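Local coordinates for racemase, putative (Roseobacter denitrificans, PDB 3TCS), which probably acts as a magnesium-dependent racemase or hydro-lyase of the mandelate racemase branch of the enolase superfamily, and binds magnesium and D-alanine in its barrel, at residues M141-T146 against G171-R176; E346-K351 against P375-R380. All coordinates share one frame; numbering follows the deposited sequence.

Contact 1: residues M141-T146 against G171-R176; sequences MKRDIT and GAEVGR
Arg143 and Ala172 bring the two backbones closest, their CA atoms 7.3 Å apart, where two loops of a TIM barrel of the enolase superfamily face each other, each following a parallel barrel strand (132-139 and 165-169) and leading on to a helix. Neither segment is helix or strand; Arg143 supplies the hydrogen bond across the contact and the touching atoms on the 141-146 side. The Arg143 chain, extended from CG to NE, carries its guanidinium to Gly171, where NE donates a hydrogen bond of 2.8 Å to the O of Gly171. The oxygen sits at the guanidinium edge, 8° from its plane, but the bond is bent, 131° at the hydrogen, and the donor stands above the carbonyl plane of Gly171. A second hydrogen bond, from Arg143 NH2 to the O of Ala170, ties the same group to the preceding residue and should limit its rotation. One guanidinium face lies against the peptide joining Ala172 to Glu173, with the N of Glu173 3.6 Å above its plane, toward the rim. Replacing Arg143 by an alanine would probably leave the carbonyl oxygens of Gly171 and Ala170 without their guanidinium N-H donors and open a gap beside that peptide. The pocket is near: Met141 touches the bound D-alanine, and the side chain of Arg143 is about 5 Å from that of Asp205, a magnesium ligand. Beyond Glu173, Arg176 forms salt bridges to Glu90 and Asp83 of the second subunit. The Glu173 side chain crosses that of Arg143 at about a right angle, its OE1 4.4 Å from NH1 of Arg143, probably attracted by the opposite charge although no N-H points at it, while CB of Glu173 lies 4.0 Å from the same NH1.

Contact 2: residues E346-K351 against P375-R380; sequences EGLFVK and PEWLAR
Gly347 and Leu348 meet Trp377 where the loop between strands 332-335 and 360-363 of the enolase-superfamily barrel packs against the short helix 375-380. Gly347, with its positive phi, contributes its backbone: its O lies 3.8 Å from CB of Trp377. Leu348 follows and makes the central contact, a CH-pi interaction in which CD2 lies over one face of the indole, 3.7 Å from the centroid of the five-membered ring and 28° off its normal. The methyl is displaced toward the rim, on the pyrrole side, and comes to 3.3 Å from NE1 of Trp377. A chi1 of -172° swings CG of Trp377 to the side opposite the backbone N, and the indole runs alongside the leucine, both side chains pointing the same way. Elsewhere Phe38 packs edge-to-face with Trp377, which thus links this loop to strand 37-43 of the antiparallel sheet. Leu348 also shares a backbone hydrogen bond with Ser374, just ahead of Pro375. The ring of Phe349 touches Leu313 and Val371 instead, and CB of Leu348 stands over the centre of that ring, 3.8 Å above the plane. Last comes Val350, which shares a backbone hydrogen bond with Glu372 and whose side chain crosses Pro375 at about a right angle: CG2 of Val350 lies 3.8 Å from CD of Pro375.

In the fold
Contact 1 and contact 2 show how loops of one barrel enzyme can be joined at quite different places. Both segments of contact 1 precede both segments of contact 2 in the sequence, and the two contacts do not touch: their centres are 31 Å apart and their nearest atoms about 14 Å. Strands 132-139 and 332-335, paired in parallel in the barrel, precede the loops holding residues 141-146 and 346-351. Contact 1 joins two neighbouring loops beside the magnesium and D-alanine site and close to the second subunit. Contact 2, at the surface and away from the annotated sites, attaches a late barrel loop to helix 375-380, just before strand 382-387 completes the antiparallel sheet begun by the N-terminal strands.

Contact 1: residues M141-T146 against G171-R176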
# COMPACT_ATOMS: atom_id res chain seq x y z
N MET B 141 -12.74 -20.40 -8.22
CA MET B 141 -12.36 -19.00 -8.41
C MET B 141 -13.20 -18.30 -9.48
O MET B 141 -13.18 -17.08 -9.59
CB MET B 141 -10.89 -18.92 -8.84
CG MET B 141 -9.91 -19.61 -7.92
SD MET B 141 -9.86 -18.85 -6.30
CE MET B 141 -9.38 -20.25 -5.29
N LYS B 142 -13.92 -19.09 -10.27
CA LYS B 142 -14.71 -18.57 -11.37
C LYS B 142 -16.10 -17.99 -11.10
O LYS B 142 -16.81 -18.43 -10.20
CB LYS B 142 -14.85 -19.65 -12.45
CG LYS B 142 -13.53 -20.06 -13.08
CD LYS B 142 -13.75 -21.18 -14.08
CE LYS B 142 -12.47 -21.49 -14.86
NZ LYS B 142 -12.69 -22.56 -15.87
N ARG B 143 -16.45 -17.01 -11.92
CA ARG B 143 -17.76 -16.37 -11.91
C ARG B 143 -18.34 -16.56 -13.30
O ARG B 143 -19.56 -16.52 -13.50
CB ARG B 143 -17.64 -14.88 -11.59
CG ARG B 143 -17.55 -14.61 -10.11
CD ARG B 143 -17.73 -13.14 -9.80
NE ARG B 143 -17.84 -12.94 -8.36
CZ ARG B 143 -16.81 -13.00 -7.51
NH1 ARG B 143 -15.59 -13.25 -7.96
NH2 ARG B 143 -17.03 -12.84 -6.22
N ASP B 144 -17.46 -16.77 -14.27
CA ASP B 144 -17.88 -16.99 -15.65
C ASP B 144 -18.08 -18.48 -15.87
O ASP B 144 -17.55 -19.07 -16.81
CB ASP B 144 -16.83 -16.46 -16.63
CG ASP B 144 -15.43 -16.90 -16.29
OD1 ASP B 144 -15.20 -18.12 -16.15
OD2 ASP B 144 -14.55 -16.02 -16.16
N ILE B 145 -18.84 -19.09 -14.97
CA ILE B 145 -19.16 -20.51 -15.05
C ILE B 145 -20.59 -20.57 -14.54
O ILE B 145 -20.92 -19.96 -13.53
CB ILE B 145 -18.23 -21.38 -14.17
CG1 ILE B 145 -18.57 -22.86 -14.35
CG2 ILE B 145 -18.35 -20.97 -12.70
CD1 ILE B 145 -17.70 -23.80 -13.54
N THR B 146 -21.46 -21.27 -15.26
CA THR B 146 -22.85 -21.36 -14.85
C THR B 146 -22.98 -22.18 -13.57
O THR B 146 -22.15 -23.04 -13.27
CB THR B 146 -23.72 -22.02 -15.93
OG1 THR B 146 -23.31 -23.39 -16.09
CG2 THR B 146 -23.58 -21.29 -17.26
N GLY B 171 -22.24 -12.59 -6.74
CA GLY B 171 -22.08 -11.28 -7.36
C GLY B 171 -20.97 -11.18 -8.38
O GLY B 171 -20.52 -12.19 -8.93
N ALA B 172 -20.55 -9.95 -8.65
CA ALA B 172 -19.46 -9.69 -9.59
C ALA B 172 -18.30 -9.13 -8.77
O ALA B 172 -18.52 -8.35 -7.84
CB ALA B 172 -19.91 -8.69 -10.65
N GLU B 173 -17.08 -9.52 -9.11
CA GLU B 173 -15.89 -9.06 -8.39
C GLU B 173 -15.88 -7.53 -8.31
O GLU B 173 -15.82 -6.85 -9.34
CB GLU B 173 -14.64 -9.56 -9.11
CG GLU B 173 -13.35 -9.36 -8.34
CD GLU B 173 -12.15 -9.86 -9.11
OE1 GLU B 173 -12.14 -11.05 -9.49
OE2 GLU B 173 -11.22 -9.06 -9.35
N VAL B 174 -15.92 -7.00 -7.09
CA VAL B 174 -15.95 -5.55 -6.86
C VAL B 174 -16.94 -4.98 -7.87
O VAL B 174 -16.70 -3.94 -8.49
CB VAL B 174 -14.56 -4.90 -7.09
CG1 VAL B 174 -14.55 -3.50 -6.50
CG2 VAL B 174 -13.46 -5.75 -6.48
N GLY B 175 -18.06 -5.69 -8.03
CA GLY B 175 -19.06 -5.30 -9.01
C GLY B 175 -20.02 -4.16 -8.73
O GLY B 175 -20.95 -3.95 -9.51
N ARG B 176 -19.82 -3.43 -7.64
CA ARG B 176 -20.70 -2.31 -7.32
C ARG B 176 -22.17 -2.72 -7.26
O ARG B 176 -23.04 -2.07 -7.86
CB ARG B 176 -20.51 -1.17 -8.33
CG ARG B 176 -19.10 -0.58 -8.35
CD ARG B 176 -18.98 0.57 -9.34
NE ARG B 176 -17.64 1.16 -9.32
CZ ARG B 176 -17.27 2.21 -10.05
NH1 ARG B 176 -18.14 2.79 -10.87
NH2 ARG B 176 -16.03 2.68 -9.96

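Contact 2: residues E346-K351 against P375-R380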
# COMPACT_ATOMS: atom_id res chain seq x y z
N GLU B 346 1.77 -24.77 -13.15
CA GLU B 346 2.18 -26.08 -13.61
C GLU B 346 3.69 -26.23 -13.57
O GLU B 346 4.42 -25.33 -13.99
CB GLU B 346 1.70 -26.30 -15.06
CG GLU B 346 0.26 -26.72 -15.18
CD GLU B 346 0.07 -28.19 -14.84
OE1 GLU B 346 0.51 -29.04 -15.65
OE2 GLU B 346 -0.49 -28.48 -13.77
N GLY B 347 4.16 -27.35 -13.04
CA GLY B 347 5.59 -27.61 -12.99
C GLY B 347 6.46 -26.70 -12.15
O GLY B 347 7.62 -26.46 -12.49
N LEU B 348 5.93 -26.20 -11.04
CA LEU B 348 6.72 -25.35 -10.17
C LEU B 348 7.61 -26.18 -9.25
O LEU B 348 8.71 -25.75 -8.91
CB LEU B 348 5.80 -24.47 -9.29
CG LEU B 348 4.97 -23.38 -9.96
CD1 LEU B 348 4.13 -22.66 -8.90
CD2 LEU B 348 5.89 -22.40 -10.66
N PHE B 349 7.14 -27.36 -8.88
CA PHE B 349 7.88 -28.21 -7.95
C PHE B 349 8.29 -29.57 -8.50
O PHE B 349 7.70 -30.06 -9.46
CB PHE B 349 7.04 -28.41 -6.69
CG PHE B 349 6.36 -27.16 -6.21
CD1 PHE B 349 7.10 -26.06 -5.81
CD2 PHE B 349 4.97 -27.07 -6.19
CE1 PHE B 349 6.48 -24.88 -5.40
CE2 PHE B 349 4.33 -25.91 -5.78
CZ PHE B 349 5.09 -24.81 -5.39
N VAL B 350 9.31 -30.16 -7.89
CA VAL B 350 9.79 -31.48 -8.29
C VAL B 350 8.66 -32.48 -8.06
O VAL B 350 8.38 -33.34 -8.90
CB VAL B 350 11.02 -31.89 -7.47
CG1 VAL B 350 11.42 -33.33 -7.79
CG2 VAL B 350 12.18 -30.95 -7.77
N LYS B 351 8.00 -32.35 -6.92
CA LYS B 351 6.88 -33.21 -6.57
C LYS B 351 5.85 -32.34 -5.87
O LYS B 351 6.18 -31.63 -4.92
CB LYS B 351 7.35 -34.33 -5.63
CG LYS B 351 6.24 -35.31 -5.25
CD LYS B 351 5.59 -35.91 -6.49
CE LYS B 351 4.42 -36.82 -6.12
NZ LYS B 351 3.72 -37.35 -7.33
N PRO B 375 14.03 -27.66 -10.89
CA PRO B 375 15.26 -27.13 -11.49
C PRO B 375 15.00 -26.56 -12.89
O PRO B 375 15.65 -25.61 -13.32
CB PRO B 375 16.18 -28.34 -11.52
CG PRO B 375 15.76 -29.10 -10.31
CD PRO B 375 14.24 -29.03 -10.39
N GLU B 376 14.06 -27.17 -13.60
CA GLU B 376 13.70 -26.72 -14.95
C GLU B 376 13.04 -25.35 -14.88
O GLU B 376 13.33 -24.47 -15.68
CB GLU B 376 12.75 -27.74 -15.59
CG GLU B 376 12.09 -27.32 -16.90
CD GLU B 376 13.08 -27.04 -18.02
OE1 GLU B 376 14.13 -27.72 -18.09
OE2 GLU B 376 12.80 -26.14 -18.84
N TRP B 377 12.15 -25.17 -13.90
CA TRP B 377 11.48 -23.88 -13.77
C TRP B 377 12.53 -22.82 -13.44
O TRP B 377 12.54 -21.74 -14.02
CB TRP B 377 10.42 -23.92 -12.65
CG TRP B 377 9.58 -22.68 -12.61
CD1 TRP B 377 8.38 -22.48 -13.22
CD2 TRP B 377 9.90 -21.45 -11.94
NE1 TRP B 377 7.93 -21.20 -12.97
CE2 TRP B 377 8.85 -20.55 -12.19
CE3 TRP B 377 10.99 -21.03 -11.15
CZ2 TRP B 377 8.84 -19.25 -11.68
CZ3 TRP B 377 10.98 -19.72 -10.65
CH2 TRP B 377 9.91 -18.85 -10.91
N LEU B 378 13.41 -23.14 -12.50
CA LEU B 378 14.47 -22.20 -12.11
C LEU B 378 15.35 -21.81 -13.30
O LEU B 378 15.73 -20.65 -13.45
CB LEU B 378 15.34 -22.80 -11.00
CG LEU B 378 14.63 -22.98 -9.65
CD1 LEU B 378 15.54 -23.72 -8.68
CD2 LEU B 378 14.26 -21.62 -9.09
N ALA B 379 15.66 -22.78 -14.15
CA ALA B 379 16.49 -22.52 -15.32
C ALA B 379 15.90 -21.43 -16.22
O ALA B 379 16.64 -20.65 -16.82
CB ALA B 379 16.70 -23.81 -16.13
N ARG B 380 14.57 -21.39 -16.31
CA ARG B 380 13.90 -20.40 -17.15
C ARG B 380 13.59 -19.08 -16.46
O ARG B 380 13.10 -18.15 -17.10
CB ARG B 380 12.58 -20.96 -17.68
CG ARG B 380 12.69 -22.27 -18.43
CD ARG B 380 11.39 -22.60 -19.14
NE ARG B 380 11.47 -23.90 -19.80
CZ ARG B 380 10.61 -24.34 -20.72
NH1 ARG B 380 9.59 -23.58 -21.10
NH2 ARG B 380 10.77 -25.55 -21.25